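PDB 4QXZ: uncharacterized protein from Staphylococcus aureus subsp. aureus Mu50, which is of unknown function but has a beta-barrel core resembling type VI secretion system proteins, joined to a two-helix pair. Local coordinates for residues 81-86 and 156-161; 100-105 and 112-117. One frame throughout, in Å; residues are numbered along the deposited sequence.

Contact 1. Residues 81-86 and 156-161; sequences LLDIRV and KPKLKD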
loop_
_atom_site.group_PDB
_atom_site.type_symbol
_atom_site.label_atom_id
_atom_site.label_comp_id
_atom_site.label_asym_id
_atom_site.label_seq_id
_atom_site.Cartn_x
_atom_site.Cartn_y
_atom_site.Cartn_z
ATOM N N LEU A 81 -5.505 24.534 -4.254
ATOM C CA LEU A 81 -4.221 23.944 -3.873
ATOM C C LEU A 81 -4.283 23.595 -2.397
ATOM O O LEU A 81 -4.528 24.466 -1.560
ATOM C CB LEU A 81 -3.071 24.910 -4.146
ATOM C CG LEU A 81 -2.881 25.207 -5.640
ATOM C CD1 LEU A 81 -1.832 26.280 -5.905
ATOM C CD2 LEU A 81 -2.519 23.921 -6.377
ATOM N N LEU A 82 -4.089 22.317 -2.086
ATOM C CA LEU A 82 -4.286 21.813 -0.721
ATOM C C LEU A 82 -2.965 21.353 -0.128
ATOM O O LEU A 82 -2.217 20.636 -0.778
ATOM C CB LEU A 82 -5.282 20.646 -0.718
ATOM C CG LEU A 82 -6.692 20.956 -1.215
ATOM C CD1 LEU A 82 -7.491 19.677 -1.388
ATOM C CD2 LEU A 82 -7.404 21.884 -0.255
ATOM N N ASP A 83 -2.681 21.793 1.092
ATOM C CA ASP A 83 -1.475 21.421 1.811
ATOM C C ASP A 83 -1.839 20.251 2.735
ATOM O O ASP A 83 -2.527 20.411 3.760
ATOM C CB ASP A 83 -0.949 22.614 2.614
ATOM C CG ASP A 83 0.503 22.444 3.088
ATOM O OD1 ASP A 83 1.289 21.661 2.491
ATOM O OD2 ASP A 83 0.880 23.136 4.065
ATOM N N ILE A 84 -1.381 19.070 2.364
ATOM C CA ILE A 84 -1.832 17.859 3.042
ATOM C C ILE A 84 -0.703 17.098 3.720
ATOM O O ILE A 84 0.477 17.235 3.358
ATOM C CB ILE A 84 -2.589 16.909 2.096
ATOM C CG1 ILE A 84 -1.662 16.278 1.062
ATOM C CG2 ILE A 84 -3.718 17.639 1.401
ATOM C CD1 ILE A 84 -2.332 15.192 0.222
ATOM N N ARG A 85 -1.101 16.331 4.731
ATOM C CA ARG A 85 -0.213 15.471 5.485
ATOM C C ARG A 85 -0.739 14.055 5.334
ATOM O O ARG A 85 -1.924 13.805 5.539
ATOM C CB ARG A 85 -0.237 15.849 6.957
ATOM C CG ARG A 85 0.045 17.302 7.228
ATOM C CD ARG A 85 1.492 17.662 6.924
ATOM N NE ARG A 85 1.684 19.105 6.956
ATOM C CZ ARG A 85 1.612 19.923 5.909
ATOM N NH1 ARG A 85 1.352 19.476 4.682
ATOM N NH2 ARG A 85 1.795 21.219 6.102
ATOM N N VAL A 86 0.144 13.136 4.965
ATOM C CA VAL A 86 -0.230 11.729 4.776
ATOM C C VAL A 86 0.723 10.836 5.597
ATOM O O VAL A 86 1.951 10.901 5.425
ATOM C CB VAL A 86 -0.169 11.332 3.286
ATOM C CG1 VAL A 86 -0.753 9.940 3.082
ATOM C CG2 VAL A 86 -0.879 12.362 2.415
ATOM N N LYS A 156 3.025 22.688 10.380
ATOM C CA LYS A 156 3.884 23.215 9.316
ATOM C C LYS A 156 3.255 23.802 8.090
ATOM O O LYS A 156 3.606 23.401 7.024
ATOM C CB LYS A 156 4.817 22.114 8.909
ATOM C CG LYS A 156 5.666 21.637 10.061
ATOM C CD LYS A 156 6.256 20.259 9.836
ATOM C CE LYS A 156 6.706 19.584 11.126
ATOM N NZ LYS A 156 6.833 18.106 10.979
ATOM N N PRO A 157 2.337 24.751 8.215
ATOM C CA PRO A 157 1.723 25.291 6.998
ATOM C C PRO A 157 2.766 25.845 6.017
ATOM O O PRO A 157 3.869 26.243 6.438
ATOM C CB PRO A 157 0.808 26.413 7.520
ATOM C CG PRO A 157 1.288 26.727 8.899
ATOM C CD PRO A 157 1.927 25.472 9.432
ATOM N N LYS A 158 2.434 25.827 4.726
ATOM C CA LYS A 158 3.205 26.577 3.724
ATOM C C LYS A 158 3.239 28.021 4.148
ATOM O O LYS A 158 2.232 28.579 4.605
ATOM C CB LYS A 158 2.624 26.483 2.298
ATOM C CG LYS A 158 2.976 25.189 1.574
ATOM C CD LYS A 158 3.419 25.422 0.131
ATOM C CE LYS A 158 4.124 24.198 -0.467
ATOM N NZ LYS A 158 5.466 23.944 0.138
ATOM N N LEU A 159 4.413 28.615 3.996
ATOM C CA LEU A 159 4.642 29.973 4.433
ATOM C C LEU A 159 4.192 30.966 3.367
ATOM O O LEU A 159 4.149 30.639 2.170
ATOM C CB LEU A 159 6.109 30.155 4.826
ATOM C CG LEU A 159 6.574 29.340 6.042
ATOM C CD1 LEU A 159 8.061 29.425 6.326
ATOM C CD2 LEU A 159 5.796 29.696 7.293
ATOM N N LYS A 160 3.816 32.158 3.834
ATOM C CA LYS A 160 3.298 33.239 2.975
ATOM C C LYS A 160 4.244 33.552 1.808
ATOM O O LYS A 160 3.794 33.879 0.719
ATOM C CB LYS A 160 3.033 34.503 3.802
ATOM C CG LYS A 160 1.867 35.343 3.310
ATOM C CD LYS A 160 1.421 36.360 4.359
ATOM C CE LYS A 160 0.431 35.747 5.342
ATOM N NZ LYS A 160 0.029 36.734 6.387
ATOM N N ASP A 161 5.548 33.402 2.017
ATOM C CA ASP A 161 6.505 33.669 0.943
ATOM C C ASP A 161 6.484 32.635 -0.191
ATOM O O ASP A 161 7.266 32.740 -1.140
ATOM C CB ASP A 161 7.934 33.846 1.488
ATOM C CG ASP A 161 8.471 32.611 2.184
ATOM O OD1 ASP A 161 7.769 31.584 2.282
ATOM O OD2 ASP A 161 9.621 32.679 2.666
#
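Asp-83 on strand 82-88 faces the loop that leaves helix 142-155, and its CA lies 7.2 Å from that of Pro-157, too far for strand pairing. Here the beta-barrel core meets the end of the two-helix pair. Lys-156, the first residue past the helix, takes a positive phi (54°) and turns the chain, after which Pro-157 and Lys-158 pass the strand in extended form and the chain leads off from it. The join rests on the Asp-83 carboxylate, whose CG stands anti to the backbone N (chi1 -164°) and reaches the loop. Its OD2 accepts the backbone N of Lys-158 at 3.2 Å, a rather bent bond (144° at the hydrogen). Arg-85 NH2 reaches the same OD2 from the opposite face of the carboxylate at 2.9 Å, while Arg-85 NH1 donates to Asp-83 OD1: a salt bridge in which NH1 and NH2 grip both oxygens end-on, though from above the carboxylate plane rather than within it. OD1 is also bonded to Tyr-121, whose ring makes a cation-pi contact with Lys-158; Arg-85 NH2 bonds Ser-155 O as well. With each oxygen held by two partners, the carboxylate would probably stay ionised. The Lys-158 side chain crosses that of Asp-83 at a slant, its aliphatic CG 3.8 Å from Asp-83 OD2.

Contact 2. Residues 100-105 and 112-117; sequences STVKSI and MSIVFE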
loop_
_atom_site.group_PDB
_atom_site.type_symbol
_atom_site.label_atom_id
_atom_site.label_comp_id
_atom_site.label_asym_id
_atom_site.label_seq_id
_atom_site.Cartn_x
_atom_site.Cartn_y
_atom_site.Cartn_z
ATOM N N SER A 100 -1.383 19.325 -3.161
ATOM C CA SER A 100 -2.269 18.600 -4.062
ATOM C C SER A 100 -3.554 19.311 -4.472
ATOM O O SER A 100 -3.967 20.324 -3.868
ATOM C CB SER A 100 -2.627 17.239 -3.438
ATOM O OG SER A 100 -3.461 17.399 -2.318
ATOM N N THR A 101 -4.179 18.737 -5.507
ATOM C CA THR A 101 -5.511 19.136 -5.979
ATOM C C THR A 101 -6.407 17.913 -6.132
ATOM O O THR A 101 -5.927 16.804 -6.441
ATOM C CB THR A 101 -5.431 19.830 -7.350
ATOM O OG1 THR A 101 -4.694 18.995 -8.239
ATOM C CG2 THR A 101 -4.714 21.175 -7.252
ATOM N N VAL A 102 -7.709 18.114 -5.949
ATOM C CA VAL A 102 -8.672 17.033 -6.156
ATOM C C VAL A 102 -8.864 16.765 -7.652
ATOM O O VAL A 102 -9.192 17.676 -8.421
ATOM C CB VAL A 102 -10.032 17.341 -5.514
ATOM C CG1 VAL A 102 -10.964 16.138 -5.659
ATOM C CG2 VAL A 102 -9.850 17.719 -4.046
ATOM N N LYS A 103 -8.655 15.511 -8.049
ATOM C CA LYS A 103 -8.709 15.093 -9.447
ATOM C C LYS A 103 -10.063 14.477 -9.811
ATOM O O LYS A 103 -10.582 14.728 -10.892
ATOM C CB LYS A 103 -7.623 14.071 -9.688
ATOM C CG LYS A 103 -7.374 13.742 -11.134
ATOM C CD LYS A 103 -6.397 12.581 -11.223
ATOM C CE LYS A 103 -5.330 12.836 -12.277
ATOM N NZ LYS A 103 -5.907 12.896 -13.648
ATOM N N SER A 104 -10.618 13.658 -8.915
ATOM C CA SER A 104 -11.925 13.039 -9.138
ATOM C C SER A 104 -12.605 12.664 -7.823
ATOM O O SER A 104 -11.941 12.404 -6.821
ATOM C CB SER A 104 -11.805 11.811 -10.057
ATOM O OG SER A 104 -11.243 10.689 -9.404
ATOM N N ILE A 105 -13.937 12.670 -7.835
ATOM C CA ILE A 105 -14.748 12.301 -6.671
ATOM C C ILE A 105 -15.812 11.308 -7.112
ATOM O O ILE A 105 -16.433 11.469 -8.164
ATOM C CB ILE A 105 -15.463 13.515 -6.050
ATOM C CG1 ILE A 105 -14.465 14.639 -5.767
ATOM C CG2 ILE A 105 -16.182 13.132 -4.767
ATOM C CD1 ILE A 105 -15.112 15.937 -5.315
ATOM N N MET A 112 -17.519 8.458 0.280
ATOM C CA MET A 112 -17.032 8.965 -0.972
ATOM C C MET A 112 -15.608 8.524 -1.205
ATOM O O MET A 112 -14.876 8.287 -0.297
ATOM C CB MET A 112 -17.159 10.481 -1.035
ATOM C CG MET A 112 -16.434 11.256 0.028
ATOM S SD MET A 112 -16.993 12.895 0.264
ATOM C CE MET A 112 -16.396 13.608 -1.147
ATOM N N SER A 113 -15.239 8.398 -2.458
ATOM C CA SER A 113 -13.879 8.068 -2.862
ATOM C C SER A 113 -13.243 9.252 -3.613
ATOM O O SER A 113 -13.787 9.752 -4.603
ATOM C CB SER A 113 -13.890 6.829 -3.749
ATOM O OG SER A 113 -12.779 6.854 -4.610
ATOM N N ILE A 114 -12.081 9.688 -3.140
ATOM C CA ILE A 114 -11.437 10.867 -3.691
ATOM C C ILE A 114 -10.018 10.555 -4.095
ATOM O O ILE A 114 -9.234 10.065 -3.278
ATOM C CB ILE A 114 -11.391 12.020 -2.673
ATOM C CG1 ILE A 114 -12.758 12.214 -2.021
ATOM C CG2 ILE A 114 -10.946 13.303 -3.355
ATOM C CD1 ILE A 114 -12.715 13.096 -0.803
ATOM N N VAL A 115 -9.700 10.866 -5.351
ATOM C CA VAL A 115 -8.349 10.772 -5.892
ATOM C C VAL A 115 -7.732 12.172 -5.899
ATOM O O VAL A 115 -8.367 13.122 -6.361
ATOM C CB VAL A 115 -8.396 10.200 -7.327
ATOM C CG1 VAL A 115 -7.024 10.256 -8.001
ATOM C CG2 VAL A 115 -8.921 8.764 -7.307
ATOM N N PHE A 116 -6.512 12.306 -5.381
ATOM C CA PHE A 116 -5.775 13.587 -5.425
ATOM C C PHE A 116 -4.547 13.465 -6.278
ATOM O O PHE A 116 -3.909 12.427 -6.266
ATOM C CB PHE A 116 -5.271 14.010 -4.043
ATOM C CG PHE A 116 -6.338 14.089 -2.998
ATOM C CD1 PHE A 116 -6.845 12.943 -2.429
ATOM C CD2 PHE A 116 -6.816 15.309 -2.580
ATOM C CE1 PHE A 116 -7.824 13.017 -1.469
ATOM C CE2 PHE A 116 -7.794 15.400 -1.627
ATOM C CZ PHE A 116 -8.302 14.250 -1.067
ATOM N N GLU A 117 -4.188 14.549 -6.962
ATOM C CA GLU A 117 -2.896 14.656 -7.649
ATOM C C GLU A 117 -1.887 15.329 -6.715
ATOM O O GLU A 117 -2.052 16.484 -6.359
ATOM C CB GLU A 117 -3.044 15.475 -8.934
ATOM C CG GLU A 117 -1.803 15.476 -9.825
ATOM C CD GLU A 117 -1.813 16.601 -10.866
ATOM O OE1 GLU A 117 -2.817 16.701 -11.618
ATOM O OE2 GLU A 117 -0.817 17.380 -10.936
#
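Val-115 O takes two backbone N-H groups from the facing strand: Lys-103 N at 2.9 Å, and Ser-104 N in a weak bond at 3.4 Å. Both residues thus face one partner, which makes a classic beta bulge, and the register slips by one residue between Val-102 and Ser-104. On one side of the bulge Thr-101 and Glu-117 form a hydrogen-bonded pair, with Glu-117 N donating to Thr-101 O; on the other, Val-115 N donates to Ser-104 O at 3.1 Å. The two strands, 96-107 and 111-121, are the arms of an antiparallel beta hairpin in the barrel sheet, and their short segments run at 140° to each other. Val-102, Ile-105, Ile-114 and Phe-116 share one face; on it Phe-72 of helix 69-77 packs on Ile-114 and Phe-116, and Leu-82 on Val-102. There Val-102 forks: CG1, anti to the backbone N (chi1 -175°), meets Ile-114 CG2 at 3.7 Å, whereas CG2 meets the Phe-116 ring at CE2, 3.9 Å away. Further along, Met-112 bends at its last torsion (chi3 -72°) and lays CE against Ile-105 CG2, the two side chains lying side by side. The other face carries Thr-101, Ser-104, Val-115 and Glu-117. Here Ser-104 OG lies 3.6 Å from Val-115 CB, and the Lys-103 chain runs alongside Val-115, its CD 4.0 Å from Val-115 CG1.

From the N terminus, the chain passes through the first barrel strands and helix 69-77 before reaching 81-86, the first half of contact 1. It then enters strand 96-107, turns, and returns along strand 111-121, so that contact 2 closes a short hairpin with only six residues between its segments. Helices 127-137 and 142-155 follow, and 156-161 comes back to the barrel, closing a loop of 69 residues that contains the whole hairpin. The centres lie about 17 Å apart, yet neighbouring strands 82-88 and 96-107 connect them: Leu-82 N lies 2.7 Å from Ser-100 O, a probable hydrogen bond. Contact 2 is internal to the sheet; contact 1 ties that sheet to the helical pair.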